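Local coordinates for protein secondary thiamine-phosphate synthase enzyme (Thermus thermophilus, PDB 2CU5) that is of unknown function but belongs to the UPF0047 (YjbQ) family and probably acts as a secondary thiamine-phosphate synthase, at residues N18-V23 against L103-W108; L88-H93 against A114-P119. One frame throughout, in Å; residues are numbered along the deposited sequence.

Contact 1 (N18-V23 against L103-W108); sequences NITRKV and LRLGRW
Thr20 grips Asn18 OD1 with two donors while its methyl faces the leucines of 103-108. The amide oxygen receives the backbone N-H of Thr20 (N to OD1 3.1 Å), which defines an Asx turn at the point where strand 15-18 passes into helix 20-25. The threonine hydroxyl adds a second bond, with Thr20 OG1 2.8 Å from Asn18 OD1 and tilted 26° out of the carbonyl plane. OG1 also accepts from Val111 N on strand 110-115, so this one hydroxyl ties the helix start to the neighbouring strand. Ile19 fills the N-cap position, and the first helical turn closes as Val23 N bonds to Ile19 O (2.9 Å).

The first torsion of Thr20 (chi1 -49°) sorts the polar branch from the apolar one: OG1 lies beside the backbone N, near Asn18, and CG2 is left anti to that N, on the leucine side. There the methyl touches both leucines. Thr20 CG2 sits 4.0 Å from Leu103 CD1, the two side chains crossing at a slant, and meets Leu105 CD1 tip to tip at 4.1 Å. With an alanine here both branches are gone, which is likely to open a gap in front of the two leucine methyls and leave Val111 N without its acceptor.

No hydrogen bond spans the two segments; methyl groups carry the contact. Leu103 also packs on Val111 and Leu96, its backbone N bonds to Glu24 OE2, and Leu105 continues outward onto Phe37 of the second subunit. One turn along the helix, Val23 crosses Leu103 at about a right angle. Leu103 CD1 is thereby shared, lying 4.1 Å from Val23 CG1 and 4.0 Å from the carbonyl oxygen of Thr20.

Contact 2 (L88-H93 against A114-P119); sequences LLTGVH and AEFDGP
Thr90, in the last turn of helix 81-90, points its CB toward the end of strand 110-115, and its side chain divides there between an aromatic edge and a methyl. The CB atom itself lies 4.4 Å from Phe116 CZ. From it CG2 heads for Ala114, where the two methyls make a loose contact, Thr90 CG2 to Ala114 CB at 4.4 Å. The other branch, OG1, is set beside the backbone N by the first torsion (chi1 -59°). In that position it reaches back one helical turn to bond to Lys86 O, and it also faces the ring. Thr90 OG1 stands 3.5 Å from Phe116 CZ and slightly farther from CE2, at the ring edge and near the ring plane.

The phenylalanine comes from the turn that follows the strand. One face of its ring is approached by Ala114 O, 3.5 Å above the plane and offset toward the rim; the ring also packs on Ala83 and Lys86 of the same helix. The turn behind it is pinned by Glu115, whose OE2 accepts the N-H of Asp117 (Asp117 N to Glu115 OE2 2.8 Å) from the anti side, tilted 33° out of the carboxylate plane, while OE1 pairs with Arg122.

This is a helix end resting on the end of a strand. Just beyond Thr90 the chain leaves the helix through Gly91, whose positive phi of 109° would jam a side chain against the preceding carbonyl oxygen. The helix also faces the trimer interface, with Leu89 touching Leu89 of both other subunits and Thr90 packing on Leu88 of the second subunit.

No hydrogen bond joins the two segments. The hydroxyl spends its proton on Lys86 O, and its oxygen is probably drawn weakly to the slightly positive hydrogens of the ring edge, a mild attraction added to van der Waals contact.

In the fold
Contacts 1 and 2 lie near the two ends of strand 110-115: residues 103-108 lead into it, and residues 114-119 carry the chain out of it. Their centres are 18 Å apart, and the nearest atoms, about 7 Å apart, do not touch. Both are buried where they meet, but contact 2 is closer to the middle of the chain and contact 1 farther out. Each sets a helix terminus against sheet-linked chain, the start of 20-25 in one and the end of 81-90 in the other. Aliphatic methyls dominate contact 1; contact 2 adds a hydroxyl at an aromatic edge. Contact 1 touches the second subunit, contact 2 both neighbours.

Contact 1 (N18-V23 against L103-W108)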
# COMPACT_ATOMS: atom_id res chain seq x y z
N ASN A 18 8.38 -15.14 -6.59
CA ASN A 18 7.91 -14.58 -7.86
C ASN A 18 6.67 -15.36 -8.32
O ASN A 18 6.77 -16.51 -8.72
CB ASN A 18 9.01 -14.70 -8.91
CG ASN A 18 8.71 -13.90 -10.16
OD1 ASN A 18 7.56 -13.83 -10.59
ND2 ASN A 18 9.74 -13.30 -10.75
N ILE A 19 5.51 -14.71 -8.28
CA ILE A 19 4.27 -15.37 -8.68
C ILE A 19 3.68 -14.78 -9.96
O ILE A 19 2.52 -15.01 -10.28
CB ILE A 19 3.21 -15.23 -7.57
CG1 ILE A 19 2.91 -13.74 -7.34
CG2 ILE A 19 3.71 -15.91 -6.29
CD1 ILE A 19 1.76 -13.47 -6.39
N THR A 20 4.50 -14.03 -10.69
CA THR A 20 4.06 -13.40 -11.92
C THR A 20 3.43 -14.40 -12.90
O THR A 20 2.30 -14.21 -13.35
CB THR A 20 5.24 -12.70 -12.64
OG1 THR A 20 5.94 -11.88 -11.70
CG2 THR A 20 4.73 -11.82 -13.77
N ARG A 21 4.17 -15.46 -13.21
CA ARG A 21 3.69 -16.47 -14.15
C ARG A 21 2.48 -17.24 -13.63
O ARG A 21 1.57 -17.56 -14.41
CB ARG A 21 4.82 -17.43 -14.52
CG ARG A 21 4.41 -18.51 -15.52
CD ARG A 21 3.66 -17.92 -16.71
NE ARG A 21 4.39 -16.84 -17.37
CZ ARG A 21 5.53 -17.00 -18.02
NH1 ARG A 21 6.10 -18.19 -18.11
NH2 ARG A 21 6.12 -15.95 -18.59
N LYS A 22 2.46 -17.56 -12.34
CA LYS A 22 1.32 -18.29 -11.79
C LYS A 22 0.05 -17.45 -11.82
O LYS A 22 -1.05 -17.98 -12.01
CB LYS A 22 1.63 -18.77 -10.36
CG LYS A 22 2.59 -19.96 -10.35
CD LYS A 22 2.82 -20.55 -8.97
CE LYS A 22 3.77 -21.75 -9.06
NZ LYS A 22 4.02 -22.39 -7.73
N VAL A 23 0.18 -16.14 -11.65
CA VAL A 23 -0.97 -15.25 -11.72
C VAL A 23 -1.44 -15.22 -13.17
O VAL A 23 -2.63 -15.33 -13.45
CB VAL A 23 -0.63 -13.81 -11.30
CG1 VAL A 23 -1.77 -12.86 -11.70
CG2 VAL A 23 -0.43 -13.73 -9.79
N LEU A 103 0.51 -9.92 -17.77
CA LEU A 103 0.55 -8.71 -16.96
C LEU A 103 1.41 -7.64 -17.62
O LEU A 103 2.49 -7.94 -18.12
CB LEU A 103 1.11 -9.05 -15.57
CG LEU A 103 0.22 -9.97 -14.73
CD1 LEU A 103 1.00 -10.48 -13.51
CD2 LEU A 103 -1.02 -9.20 -14.30
N ARG A 104 0.91 -6.41 -17.64
CA ARG A 104 1.63 -5.28 -18.22
C ARG A 104 2.46 -4.66 -17.11
O ARG A 104 1.93 -4.01 -16.21
CB ARG A 104 0.66 -4.24 -18.78
CG ARG A 104 -0.30 -4.78 -19.83
CD ARG A 104 0.42 -5.35 -21.05
NE ARG A 104 1.08 -4.33 -21.87
CZ ARG A 104 2.31 -3.86 -21.67
NH1 ARG A 104 3.04 -4.30 -20.65
NH2 ARG A 104 2.81 -2.94 -22.48
N LEU A 105 3.77 -4.85 -17.18
CA LEU A 105 4.68 -4.35 -16.15
C LEU A 105 5.87 -3.62 -16.73
O LEU A 105 6.16 -3.73 -17.92
CB LEU A 105 5.18 -5.54 -15.32
CG LEU A 105 4.09 -6.43 -14.73
CD1 LEU A 105 4.70 -7.71 -14.16
CD2 LEU A 105 3.35 -5.66 -13.65
N GLY A 106 6.58 -2.90 -15.87
CA GLY A 106 7.76 -2.18 -16.30
C GLY A 106 8.85 -3.18 -16.63
O GLY A 106 8.74 -4.37 -16.30
N ARG A 107 9.91 -2.71 -17.27
CA ARG A 107 11.01 -3.57 -17.67
C ARG A 107 11.71 -4.31 -16.53
O ARG A 107 12.29 -5.37 -16.74
CB ARG A 107 12.04 -2.75 -18.46
CG ARG A 107 13.21 -3.57 -18.96
CD ARG A 107 14.32 -2.70 -19.53
NE ARG A 107 13.93 -2.00 -20.74
CZ ARG A 107 14.79 -1.34 -21.52
NH1 ARG A 107 16.08 -1.31 -21.21
NH2 ARG A 107 14.36 -0.72 -22.61
N TRP A 108 11.64 -3.76 -15.32
CA TRP A 108 12.29 -4.40 -14.17
C TRP A 108 11.34 -4.80 -13.06
O TRP A 108 11.74 -4.90 -11.90
CB TRP A 108 13.37 -3.48 -13.60
CG TRP A 108 14.36 -3.03 -14.61
CD1 TRP A 108 14.37 -1.84 -15.27
CD2 TRP A 108 15.46 -3.79 -15.12
NE1 TRP A 108 15.42 -1.80 -16.16
CE2 TRP A 108 16.10 -2.98 -16.09
CE3 TRP A 108 15.97 -5.06 -14.85
CZ2 TRP A 108 17.23 -3.42 -16.80
CZ3 TRP A 108 17.10 -5.49 -15.55
CH2 TRP A 108 17.71 -4.67 -16.51

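Contact 2 (L88-H93 against A114-P119)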
# COMPACT_ATOMS: atom_id res chain seq x y z
N LEU A 88 1.81 -5.20 7.06
CA LEU A 88 1.11 -3.92 7.05
C LEU A 88 1.85 -2.92 6.17
O LEU A 88 1.24 -2.16 5.41
CB LEU A 88 0.99 -3.38 8.48
CG LEU A 88 0.36 -2.00 8.71
CD1 LEU A 88 -0.19 -1.94 10.13
CD2 LEU A 88 1.38 -0.89 8.49
N LEU A 89 3.18 -2.92 6.27
CA LEU A 89 4.01 -2.00 5.51
C LEU A 89 4.04 -2.30 4.02
O LEU A 89 4.10 -1.39 3.19
CB LEU A 89 5.45 -2.03 6.04
CG LEU A 89 5.67 -1.49 7.45
CD1 LEU A 89 7.13 -1.69 7.86
CD2 LEU A 89 5.30 -0.02 7.50
N THR A 90 4.00 -3.59 3.69
CA THR A 90 4.06 -4.01 2.30
C THR A 90 2.70 -3.88 1.63
O THR A 90 2.60 -3.34 0.53
CB THR A 90 4.57 -5.47 2.21
OG1 THR A 90 5.87 -5.55 2.81
CG2 THR A 90 4.66 -5.93 0.76
N GLY A 91 1.67 -4.35 2.31
CA GLY A 91 0.33 -4.30 1.75
C GLY A 91 -0.08 -5.72 1.40
O GLY A 91 0.77 -6.57 1.16
N VAL A 92 -1.39 -5.98 1.37
CA VAL A 92 -1.89 -7.32 1.06
C VAL A 92 -2.72 -7.43 -0.22
O VAL A 92 -3.40 -8.43 -0.43
CB VAL A 92 -2.71 -7.89 2.23
CG1 VAL A 92 -1.83 -8.01 3.47
CG2 VAL A 92 -3.91 -6.99 2.52
N HIS A 93 -2.69 -6.41 -1.06
CA HIS A 93 -3.43 -6.48 -2.31
C HIS A 93 -2.73 -5.68 -3.40
O HIS A 93 -1.93 -4.78 -3.13
CB HIS A 93 -4.87 -5.99 -2.13
CG HIS A 93 -5.06 -4.51 -2.33
ND1 HIS A 93 -4.78 -3.59 -1.34
CD2 HIS A 93 -5.50 -3.80 -3.40
CE1 HIS A 93 -5.04 -2.37 -1.80
NE2 HIS A 93 -5.48 -2.48 -3.04
N ALA A 114 5.45 -11.65 -0.74
CA ALA A 114 6.47 -11.40 0.27
C ALA A 114 6.18 -12.18 1.55
O ALA A 114 5.34 -11.78 2.34
CB ALA A 114 6.54 -9.90 0.57
N GLU A 115 6.88 -13.30 1.74
CA GLU A 115 6.70 -14.13 2.92
C GLU A 115 7.60 -13.68 4.07
O GLU A 115 8.81 -13.62 3.92
CB GLU A 115 7.01 -15.59 2.60
CG GLU A 115 6.88 -16.50 3.81
CD GLU A 115 5.46 -16.53 4.36
OE1 GLU A 115 4.66 -17.38 3.91
OE2 GLU A 115 5.14 -15.69 5.23
N PHE A 116 6.99 -13.40 5.22
CA PHE A 116 7.75 -12.96 6.39
C PHE A 116 7.64 -13.95 7.55
O PHE A 116 8.31 -13.78 8.57
CB PHE A 116 7.26 -11.58 6.85
CG PHE A 116 7.24 -10.55 5.76
CD1 PHE A 116 8.41 -10.20 5.09
CD2 PHE A 116 6.05 -9.92 5.41
CE1 PHE A 116 8.39 -9.23 4.08
CE2 PHE A 116 6.02 -8.95 4.40
CZ PHE A 116 7.19 -8.61 3.74
N ASP A 117 6.80 -14.97 7.41
CA ASP A 117 6.65 -15.95 8.48
C ASP A 117 6.33 -17.36 7.98
O ASP A 117 5.31 -17.95 8.36
CB ASP A 117 5.57 -15.48 9.47
CG ASP A 117 5.47 -16.37 10.70
OD1 ASP A 117 6.52 -16.84 11.18
OD2 ASP A 117 4.34 -16.59 11.19
N GLY A 118 7.20 -17.90 7.14
CA GLY A 118 7.00 -19.23 6.60
C GLY A 118 7.87 -20.26 7.31
O GLY A 118 8.32 -20.02 8.43
N PRO A 119 8.11 -21.42 6.69
CA PRO A 119 7.59 -21.78 5.37
C PRO A 119 6.13 -22.18 5.47
O PRO A 119 5.71 -22.79 6.46
CB PRO A 119 8.48 -22.95 4.96
CG PRO A 119 8.70 -23.64 6.28
CD PRO A 119 8.98 -22.49 7.22